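Local structure of 3-dehydroshikimate dehydratase (Pseudomonas putida, 5HMQ) at residues C[445-450]-C[520-525]; C[515-520]-C[595-600]; C[113-118]-C[151-156]. The protein converts 3-dehydroshikimate to protocatechuate and water in quinate and shikimate degradation, using a divalent metal, preferably cobalt, in its N-terminal barrel domain. One frame throughout, in Å; residues are numbered along the deposited sequence.

Contact 1 (C[445-450]-C[520-525]); sequences HMALAL and GVHHIA. With MG (magnesium ion), chain L.
His445 and His523 reach from adjacent antiparallel strands to one magnesium ion, each through its NE2. In His445, CG sits between the backbone N and the carbonyl carbon (chi1 61°), which brings the ring across to the neighbouring strand. From CB the side chain leaves on the same face of the sheet as Ala447 and His523; CG and ND1 then pass over the methyl of Ala525, CE1 lies 3.3 Å from Ala525 CB, CD2 faces His523 NE2, and NE2 ends on the magnesium at 2.2 Å. Ala525 CB makes a CH-pi contact with one ring face, 3.4 Å from the centroid, and a small residue suits this place because the ring face lies close over it, the methyl being offset toward the rim. His523 binds the metal from its own NE2 at 2.4 Å. The rings of His445 and His523 meet rim to rim with planes at 87°, and the metal bridges His445 NE2 and His523 NE2, which are 3.3 Å apart. On the far side of the His523 ring, ND1 donates a nearly straight 3.0 Å bond to His522 ND1; together with the metal bond, this second-shell contact helps hold the ring's rotation. A classic beta bulge sets the two histidines side by side: His522 and His523 both face Ala447, whose O accepts a short 2.7 Å bond from His522 N and a weak one from His523 N. On the opposite face Met446, a selenomethionine, packs its CG and SE against Ile524 CG1. Glu601 and three waters complete the six-ligand shell. Two histidines and a glutamate on the sheet of a vicinal oxygen chelate domain form the metal site familiar from 4-hydroxyphenylpyruvate dioxygenase, although this domain lacks that activity.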
loop_
_atom_site.group_PDB
_atom_site.type_symbol
_atom_site.label_atom_id
_atom_site.label_comp_id
_atom_site.label_asym_id
_atom_site.label_seq_id
_atom_site.Cartn_x
_atom_site.Cartn_y
_atom_site.Cartn_z
ATOM N N HIS C 445 -8.869 -24.129 -11.741
ATOM C CA HIS C 445 -8.400 -23.129 -10.795
ATOM C C HIS C 445 -8.380 -21.774 -11.482
ATOM O O HIS C 445 -8.395 -21.675 -12.712
ATOM C CB HIS C 445 -7.016 -23.475 -10.228
ATOM C CG HIS C 445 -5.931 -23.553 -11.256
ATOM N ND1 HIS C 445 -5.520 -24.742 -11.816
ATOM C CD2 HIS C 445 -5.155 -22.589 -11.809
ATOM C CE1 HIS C 445 -4.544 -24.509 -12.675
ATOM N NE2 HIS C 445 -4.305 -23.210 -12.691
HETATM N N MSE C 446 -8.355 -20.730 -10.663
HETATM C CA MSE C 446 -8.313 -19.368 -11.164
HETATM C C MSE C 446 -7.404 -18.525 -10.282
HETATM O O MSE C 446 -7.606 -18.431 -9.069
HETATM C CB MSE C 446 -9.718 -18.773 -11.225
HETATM C CG MSE C 446 -9.774 -17.405 -11.876
HETATM SE SE MSE C 446 -11.595 -16.804 -12.230
HETATM C CE MSE C 446 -12.271 -16.780 -10.395
ATOM N N ALA C 447 -6.393 -17.924 -10.900
ATOM C CA ALA C 447 -5.378 -17.166 -10.185
ATOM C C ALA C 447 -5.721 -15.684 -10.176
ATOM O O ALA C 447 -6.234 -15.147 -11.163
ATOM C CB ALA C 447 -3.996 -17.374 -10.809
ATOM N N LEU C 448 -5.437 -15.029 -9.054
ATOM C CA LEU C 448 -5.595 -13.589 -8.932
ATOM C C LEU C 448 -4.229 -12.932 -8.792
ATOM O O LEU C 448 -3.334 -13.470 -8.132
ATOM C CB LEU C 448 -6.464 -13.231 -7.722
ATOM C CG LEU C 448 -7.836 -13.888 -7.595
ATOM C CD1 LEU C 448 -8.569 -13.336 -6.366
ATOM C CD2 LEU C 448 -8.668 -13.748 -8.875
ATOM N N ALA C 449 -4.072 -11.771 -9.418
ATOM C CA ALA C 449 -2.912 -10.918 -9.212
ATOM C C ALA C 449 -3.345 -9.763 -8.323
ATOM O O ALA C 449 -4.207 -8.971 -8.713
ATOM C CB ALA C 449 -2.348 -10.415 -10.540
ATOM N N LEU C 450 -2.765 -9.678 -7.129
ATOM C CA LEU C 450 -3.210 -8.711 -6.138
ATOM C C LEU C 450 -2.064 -7.809 -5.701
ATOM O O LEU C 450 -0.898 -8.212 -5.757
ATOM C CB LEU C 450 -3.791 -9.418 -4.904
ATOM C CG LEU C 450 -5.009 -10.316 -5.131
ATOM C CD1 LEU C 450 -5.343 -11.101 -3.871
ATOM C CD2 LEU C 450 -6.204 -9.493 -5.584
ATOM N N GLY C 520 -6.353 -7.977 -10.758
ATOM C CA GLY C 520 -7.494 -8.668 -11.311
ATOM C C GLY C 520 -7.147 -10.112 -11.588
ATOM O O GLY C 520 -6.253 -10.680 -10.966
ATOM N N VAL C 521 -7.894 -10.718 -12.512
ATOM C CA VAL C 521 -7.676 -12.119 -12.846
ATOM C C VAL C 521 -6.304 -12.301 -13.471
ATOM O O VAL C 521 -5.942 -11.623 -14.440
ATOM C CB VAL C 521 -8.779 -12.624 -13.785
ATOM C CG1 VAL C 521 -8.352 -13.928 -14.454
ATOM C CG2 VAL C 521 -10.051 -12.843 -13.008
ATOM N N HIS C 522 -5.523 -13.220 -12.903
ATOM C CA HIS C 522 -4.230 -13.553 -13.481
ATOM C C HIS C 522 -4.402 -14.524 -14.642
ATOM O O HIS C 522 -3.930 -14.261 -15.753
ATOM C CB HIS C 522 -3.309 -14.133 -12.406
ATOM C CG HIS C 522 -1.904 -14.357 -12.870
ATOM N ND1 HIS C 522 -1.418 -15.603 -13.203
ATOM C CD2 HIS C 522 -0.879 -13.492 -13.057
ATOM C CE1 HIS C 522 -0.154 -15.497 -13.573
ATOM N NE2 HIS C 522 0.197 -14.226 -13.494
ATOM N N HIS C 523 -5.085 -15.645 -14.406
ATOM C CA HIS C 523 -5.421 -16.572 -15.477
ATOM C C HIS C 523 -6.525 -17.507 -15.008
ATOM O O HIS C 523 -6.755 -17.681 -13.809
ATOM C CB HIS C 523 -4.199 -17.375 -15.945
ATOM C CG HIS C 523 -3.731 -18.408 -14.966
ATOM N ND1 HIS C 523 -2.790 -18.141 -13.995
ATOM C CD2 HIS C 523 -4.052 -19.717 -14.829
ATOM C CE1 HIS C 523 -2.562 -19.237 -13.293
ATOM N NE2 HIS C 523 -3.316 -20.207 -13.779
ATOM N N ILE C 524 -7.204 -18.108 -15.982
ATOM C CA ILE C 524 -8.276 -19.067 -15.744
ATOM C C ILE C 524 -7.878 -20.379 -16.404
ATOM O O ILE C 524 -7.469 -20.393 -17.572
ATOM C CB ILE C 524 -9.625 -18.561 -16.287
ATOM C CG1 ILE C 524 -9.957 -17.192 -15.687
ATOM C CG2 ILE C 524 -10.733 -19.558 -15.989
ATOM C CD1 ILE C 524 -10.867 -16.353 -16.553
ATOM N N ALA C 525 -7.993 -21.475 -15.662
ATOM C CA ALA C 525 -7.519 -22.776 -16.110
ATOM C C ALA C 525 -8.690 -23.735 -16.272
ATOM O O ALA C 525 -9.471 -23.934 -15.335
ATOM C CB ALA C 525 -6.499 -23.353 -15.128
HETATM MG MG MG L . -2.423 -22.384 -13.440
HETATM O O HOH W 1 -1.707 -21.859 -11.240
HETATM O O HOH W 2 -1.600 -24.284 -13.381
HETATM O O HOH W 3 -0.540 -21.710 -13.975
#

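Contact 2 (C[515-520]-C[595-600]); sequences SYRGSG and EERFFF
On the surface of the second vicinal oxygen chelate module, the loop leading into strand 520-528 meets the turn before strand 599-606 through two crossed arginines, Arg517 and Arg597. Their side chains run at about a right angle. Arg517 lays its CD over the centre of the Arg597 guanidinium, 3.7 Å from CZ, so a methylene, not a second charge, covers that face. With CG beside the backbone N (chi1 -48°), the base of Arg517 also reaches the turn's backbone, its CG lying 3.3 Å from Glu596 O. Farther out, Glu596 CB sits over one face of the Arg517 guanidinium. The like-charged tips are close, Arg517 NH1 to Arg597 NH2 being 3.5 Å, with planes 68° apart. Glu206 of the second subunit probably offsets part of this charge: it forms a salt bridge with Arg597 NH2 and a long, weak ion pair with Arg517 NH1. Arginine suits both places, for its long chain packs through its methylenes, while the tip of Arg597 reaches the second subunit. Glu595, for its part, turns to a salt bridge with Arg312. Two packed arginines, one of them salt-bridged to the partner subunit, make this an element of the homodimer interface.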
loop_
_atom_site.group_PDB
_atom_site.type_symbol
_atom_site.label_atom_id
_atom_site.label_comp_id
_atom_site.label_asym_id
_atom_site.label_seq_id
_atom_site.Cartn_x
_atom_site.Cartn_y
_atom_site.Cartn_z
ATOM N N SER C 515 2.662 -0.111 -20.982
ATOM C CA SER C 515 1.796 -1.280 -20.812
ATOM C C SER C 515 1.670 -1.628 -19.322
ATOM O O SER C 515 2.302 -2.578 -18.858
ATOM C CB SER C 515 2.450 -2.400 -21.574
ATOM O OG SER C 515 2.076 -3.593 -21.029
ATOM N N TYR C 516 0.803 -0.924 -18.587
ATOM C CA TYR C 516 0.535 -1.307 -17.208
ATOM C C TYR C 516 -0.959 -1.462 -16.989
ATOM O O TYR C 516 -1.718 -0.486 -17.094
ATOM C CB TYR C 516 1.135 -0.304 -16.225
ATOM C CG TYR C 516 0.686 -0.581 -14.807
ATOM C CD1 TYR C 516 1.299 -1.586 -14.062
ATOM C CD2 TYR C 516 -0.319 0.151 -14.203
ATOM C CE1 TYR C 516 0.913 -1.861 -12.779
ATOM C CE2 TYR C 516 -0.720 -0.109 -12.909
ATOM C CZ TYR C 516 -0.098 -1.120 -12.194
ATOM O OH TYR C 516 -0.521 -1.354 -10.899
ATOM N N ARG C 517 -1.359 -2.683 -16.663
ATOM C CA ARG C 517 -2.695 -2.987 -16.195
ATOM C C ARG C 517 -2.608 -3.446 -14.749
ATOM O O ARG C 517 -1.691 -4.181 -14.380
ATOM C CB ARG C 517 -3.372 -4.056 -17.070
ATOM C CG ARG C 517 -3.232 -3.744 -18.562
ATOM C CD ARG C 517 -3.825 -2.380 -18.913
ATOM N NE ARG C 517 -3.089 -1.729 -19.996
ATOM C CZ ARG C 517 -3.420 -1.799 -21.282
ATOM N NH1 ARG C 517 -4.487 -2.490 -21.661
ATOM N NH2 ARG C 517 -2.683 -1.175 -22.193
ATOM N N GLY C 518 -3.542 -2.966 -13.925
ATOM C CA GLY C 518 -3.548 -3.200 -12.490
ATOM C C GLY C 518 -3.741 -4.641 -12.081
ATOM O O GLY C 518 -3.144 -5.564 -12.646
ATOM N N SER C 519 -4.561 -4.833 -11.062
ATOM C CA SER C 519 -4.814 -6.140 -10.488
ATOM C C SER C 519 -6.085 -6.726 -11.091
ATOM O O SER C 519 -6.805 -6.068 -11.845
ATOM C CB SER C 519 -4.923 -6.032 -8.966
ATOM O OG SER C 519 -3.738 -5.485 -8.417
ATOM N N GLY C 520 -6.353 -7.977 -10.758
ATOM C CA GLY C 520 -7.494 -8.668 -11.311
ATOM C C GLY C 520 -7.147 -10.112 -11.588
ATOM O O GLY C 520 -6.253 -10.680 -10.966
ATOM N N GLU C 595 -5.470 -9.088 -24.403
ATOM C CA GLU C 595 -5.299 -7.638 -24.346
ATOM C C GLU C 595 -4.592 -7.203 -23.063
ATOM O O GLU C 595 -5.057 -6.330 -22.326
ATOM C CB GLU C 595 -6.645 -6.931 -24.512
ATOM C CG GLU C 595 -7.298 -7.233 -25.851
ATOM C CD GLU C 595 -8.514 -6.381 -26.123
ATOM O OE1 GLU C 595 -8.746 -5.407 -25.375
ATOM O OE2 GLU C 595 -9.243 -6.688 -27.089
ATOM N N GLU C 596 -3.452 -7.846 -22.799
ATOM C CA GLU C 596 -2.513 -7.460 -21.746
ATOM C C GLU C 596 -3.107 -7.590 -20.344
ATOM O O GLU C 596 -2.703 -6.874 -19.424
ATOM C CB GLU C 596 -1.985 -6.038 -21.973
ATOM C CG GLU C 596 -1.472 -5.774 -23.386
ATOM C CD GLU C 596 -0.115 -6.409 -23.668
ATOM O OE1 GLU C 596 0.387 -7.165 -22.813
ATOM O OE2 GLU C 596 0.447 -6.146 -24.749
ATOM N N ARG C 597 -4.054 -8.508 -20.157
ATOM C CA ARG C 597 -4.581 -8.790 -18.826
ATOM C C ARG C 597 -4.463 -10.274 -18.511
ATOM O O ARG C 597 -3.356 -10.809 -18.383
ATOM C CB ARG C 597 -6.042 -8.353 -18.707
ATOM C CG ARG C 597 -6.411 -7.181 -19.578
ATOM C CD ARG C 597 -6.812 -5.979 -18.757
ATOM N NE ARG C 597 -7.043 -4.820 -19.612
ATOM C CZ ARG C 597 -7.329 -3.602 -19.165
ATOM N NH1 ARG C 597 -7.421 -3.378 -17.862
ATOM N NH2 ARG C 597 -7.521 -2.608 -20.021
ATOM N N PHE C 598 -5.605 -10.941 -18.390
ATOM C CA PHE C 598 -5.631 -12.359 -18.076
ATOM C C PHE C 598 -5.359 -13.198 -19.317
ATOM O O PHE C 598 -5.652 -12.797 -20.448
ATOM C CB PHE C 598 -6.985 -12.742 -17.480
ATOM C CG PHE C 598 -8.162 -12.204 -18.250
ATOM C CD1 PHE C 598 -8.672 -12.889 -19.341
ATOM C CD2 PHE C 598 -8.759 -11.009 -17.878
ATOM C CE1 PHE C 598 -9.753 -12.393 -20.049
ATOM C CE2 PHE C 598 -9.839 -10.507 -18.580
ATOM C CZ PHE C 598 -10.336 -11.200 -19.667
ATOM N N PHE C 599 -4.787 -14.376 -19.093
ATOM C CA PHE C 599 -4.633 -15.389 -20.123
ATOM C C PHE C 599 -5.372 -16.645 -19.685
ATOM O O PHE C 599 -5.911 -16.721 -18.579
ATOM C CB PHE C 599 -3.150 -15.688 -20.406
ATOM C CG PHE C 599 -2.369 -16.134 -19.198
ATOM C CD1 PHE C 599 -1.789 -15.205 -18.347
ATOM C CD2 PHE C 599 -2.180 -17.483 -18.937
ATOM C CE1 PHE C 599 -1.060 -15.611 -17.243
ATOM C CE2 PHE C 599 -1.446 -17.896 -17.838
ATOM C CZ PHE C 599 -0.887 -16.960 -16.990
ATOM N N PHE C 600 -5.412 -17.634 -20.570
ATOM C CA PHE C 600 -6.113 -18.876 -20.293
ATOM C C PHE C 600 -5.132 -20.038 -20.267
ATOM O O PHE C 600 -4.028 -19.964 -20.812
ATOM C CB PHE C 600 -7.215 -19.138 -21.325
ATOM C CG PHE C 600 -8.327 -18.131 -21.287
ATOM C CD1 PHE C 600 -8.279 -16.999 -22.080
ATOM C CD2 PHE C 600 -9.415 -18.314 -20.452
ATOM C CE1 PHE C 600 -9.301 -16.069 -22.045
ATOM C CE2 PHE C 600 -10.441 -17.386 -20.414
ATOM C CZ PHE C 600 -10.382 -16.262 -21.211
#

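Contact 3 (C[113-118]-C[151-156]); sequences QLLVDD and WNLVRQ
Leu153 fits against Leu115 and Val116 where two neighbouring outer helices of the TIM barrel, 112-128 and 147-157, pack together. The short helical segments cross at -60° with their axes 8.9 Å apart, and branched aliphatic side chains suit the interface because their methyl groups can divide between several neighbours. Leu153 does exactly that. Its CG stands anti to the carbonyl carbon (chi1 -61°), carrying the two methyls across to the other helix: CD1 meets CB and CD1 of Leu115, the methyl pair lying 4.0 Å apart, while CD2 turns to Val116 CG2 at 3.7 Å. Both contacts are made obliquely, neither alongside nor square across. Leu119 and Glu112 of helix 112-128 also touch Leu153. Val116 and Gln156, by contrast, meet at about a right angle. Both valine methyls rest against Gln156 CB, with CG2 at 3.9 Å, so the aliphatic base of the glutamine extends the apolar patch while its amide continues to the polar rim. There the amide is held at both atoms. Gln156 NE2 donates to Asn152 OD1 on its own helix, a short 2.6 Å bond arriving from above the carbonyl plane of Asn152, and also to Glu112 of the opposing helix. Gln113 is tethered similarly, its NE2 bonding to Asp117 OD1 one turn on, which leaves OE1 facing across the groove. The two glutamine oxygens, both acceptors, cannot bond directly; a single water donates one hydrogen to Gln113 OE1 at 2.6 Å and the other to Gln156 OE1 at 2.8 Å.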
loop_
_atom_site.group_PDB
_atom_site.type_symbol
_atom_site.label_atom_id
_atom_site.label_comp_id
_atom_site.label_asym_id
_atom_site.label_seq_id
_atom_site.Cartn_x
_atom_site.Cartn_y
_atom_site.Cartn_z
ATOM N N GLN C 113 17.685 -16.437 41.167
ATOM C CA GLN C 113 17.120 -15.867 42.385
ATOM C C GLN C 113 17.120 -14.342 42.351
ATOM O O GLN C 113 16.214 -13.711 42.909
ATOM C CB GLN C 113 17.892 -16.367 43.607
ATOM C CG GLN C 113 17.272 -15.968 44.937
ATOM C CD GLN C 113 15.860 -16.496 45.102
ATOM O OE1 GLN C 113 15.568 -17.638 44.746
ATOM N NE2 GLN C 113 14.973 -15.658 45.625
ATOM N N LEU C 114 18.110 -13.732 41.692
ATOM C CA LEU C 114 18.126 -12.276 41.584
ATOM C C LEU C 114 16.992 -11.778 40.697
ATOM O O LEU C 114 16.372 -10.749 40.992
ATOM C CB LEU C 114 19.477 -11.797 41.055
ATOM C CG LEU C 114 19.554 -10.302 40.737
ATOM C CD1 LEU C 114 20.753 -9.659 41.409
ATOM C CD2 LEU C 114 19.610 -10.086 39.236
ATOM N N LEU C 115 16.703 -12.497 39.610
ATOM C CA LEU C 115 15.564 -12.139 38.772
ATOM C C LEU C 115 14.259 -12.275 39.544
ATOM O O LEU C 115 13.357 -11.442 39.405
ATOM C CB LEU C 115 15.540 -13.008 37.514
ATOM C CG LEU C 115 16.783 -12.978 36.624
ATOM C CD1 LEU C 115 16.521 -13.720 35.322
ATOM C CD2 LEU C 115 17.227 -11.546 36.350
ATOM N N VAL C 116 14.139 -13.330 40.356
ATOM C CA VAL C 116 12.963 -13.491 41.208
ATOM C C VAL C 116 12.817 -12.291 42.135
ATOM O O VAL C 116 11.728 -11.724 42.281
ATOM C CB VAL C 116 13.052 -14.809 41.998
ATOM C CG1 VAL C 116 11.935 -14.889 43.026
ATOM C CG2 VAL C 116 12.995 -15.995 41.052
ATOM N N ASP C 117 13.919 -11.879 42.767
ATOM C CA ASP C 117 13.865 -10.744 43.683
ATOM C C ASP C 117 13.479 -9.462 42.953
ATOM O O ASP C 117 12.650 -8.686 43.443
ATOM C CB ASP C 117 15.211 -10.574 44.391
ATOM C CG ASP C 117 15.567 -11.764 45.267
ATOM O OD1 ASP C 117 14.652 -12.530 45.635
ATOM O OD2 ASP C 117 16.763 -11.936 45.586
ATOM N N ASP C 118 14.070 -9.226 41.778
ATOM C CA ASP C 118 13.761 -8.020 41.014
ATOM C C ASP C 118 12.296 -7.992 40.590
ATOM O O ASP C 118 11.618 -6.965 40.718
ATOM C CB ASP C 118 14.677 -7.925 39.793
ATOM C CG ASP C 118 16.075 -7.436 40.141
ATOM O OD1 ASP C 118 16.319 -7.083 41.314
ATOM O OD2 ASP C 118 16.932 -7.398 39.235
ATOM N N TRP C 151 7.069 -18.156 33.542
ATOM C CA TRP C 151 6.241 -18.741 34.590
ATOM C C TRP C 151 7.091 -19.228 35.757
ATOM O O TRP C 151 6.680 -19.122 36.917
ATOM C CB TRP C 151 5.396 -19.883 34.024
ATOM C CG TRP C 151 4.707 -20.692 35.083
ATOM C CD1 TRP C 151 4.775 -22.044 35.254
ATOM C CD2 TRP C 151 3.847 -20.197 36.120
ATOM N NE1 TRP C 151 4.012 -22.422 36.333
ATOM C CE2 TRP C 151 3.433 -21.308 36.882
ATOM C CE3 TRP C 151 3.389 -18.924 36.479
ATOM C CZ2 TRP C 151 2.584 -21.185 37.981
ATOM C CZ3 TRP C 151 2.546 -18.804 37.570
ATOM C CH2 TRP C 151 2.151 -19.928 38.307
ATOM N N ASN C 152 8.283 -19.757 35.470
ATOM C CA ASN C 152 9.186 -20.174 36.540
ATOM C C ASN C 152 9.488 -19.014 37.480
ATOM O O ASN C 152 9.424 -19.158 38.706
ATOM C CB ASN C 152 10.486 -20.724 35.948
ATOM C CG ASN C 152 11.418 -21.293 37.006
ATOM O OD1 ASN C 152 11.057 -21.398 38.179
ATOM N ND2 ASN C 152 12.639 -21.618 36.605
ATOM N N LEU C 153 9.816 -17.847 36.919
ATOM C CA LEU C 153 10.152 -16.696 37.751
ATOM C C LEU C 153 8.908 -16.102 38.403
ATOM O O LEU C 153 8.943 -15.716 39.577
ATOM C CB LEU C 153 10.879 -15.643 36.917
ATOM C CG LEU C 153 12.203 -16.083 36.288
ATOM C CD1 LEU C 153 12.774 -14.993 35.391
ATOM C CD2 LEU C 153 13.203 -16.476 37.363
ATOM N N VAL C 154 7.804 -16.015 37.658
ATOM C CA VAL C 154 6.576 -15.447 38.211
ATOM C C VAL C 154 6.053 -16.317 39.347
ATOM O O VAL C 154 5.587 -15.809 40.375
ATOM C CB VAL C 154 5.527 -15.262 37.099
ATOM C CG1 VAL C 154 4.169 -14.911 37.689
ATOM C CG2 VAL C 154 5.974 -14.178 36.128
ATOM N N ARG C 155 6.120 -17.639 39.180
ATOM C CA ARG C 155 5.660 -18.546 40.226
ATOM C C ARG C 155 6.487 -18.384 41.496
ATOM O O ARG C 155 5.939 -18.303 42.601
ATOM C CB ARG C 155 5.712 -19.988 39.721
ATOM C CG ARG C 155 5.205 -21.021 40.704
ATOM C CD ARG C 155 5.385 -22.426 40.150
ATOM N NE ARG C 155 6.748 -22.652 39.679
ATOM C CZ ARG C 155 7.785 -22.893 40.476
ATOM N NH1 ARG C 155 7.615 -22.941 41.791
ATOM N NH2 ARG C 155 8.993 -23.087 39.960
ATOM N N GLN C 156 7.814 -18.337 41.357
ATOM C CA GLN C 156 8.675 -18.197 42.527
ATOM C C GLN C 156 8.492 -16.840 43.200
ATOM O O GLN C 156 8.553 -16.743 44.431
ATOM C CB GLN C 156 10.138 -18.401 42.135
ATOM C CG GLN C 156 10.466 -19.796 41.639
ATOM C CD GLN C 156 11.950 -19.984 41.395
ATOM O OE1 GLN C 156 12.770 -19.738 42.281
ATOM N NE2 GLN C 156 12.305 -20.412 40.189
HETATM O O HOH W 4 15.449 -19.188 42.639
#

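Overall arrangement
Contacts 1 and 2 belong to one sheet of the C-terminal domain, with centres 10 Å apart, and share Gly520, where the loop of contact 2 becomes a strand of contact 1. Strands 520-528 and 599-606 are neighbours: Ile524 N lies 3.2 Å from Phe599 O, a probable hydrogen bond, and Phe599 stacks on His523. Strand 599-606, which begins in contact 2, carries Glu601, the third protein ligand of the magnesium in contact 1. Contact 3 lies in the N-terminal barrel, with centres about 55 Å from contact 1 and 60 Å from contact 2. Its Leu153 side chain is about 11 Å from that of Glu136, a ligand of the catalytic metal.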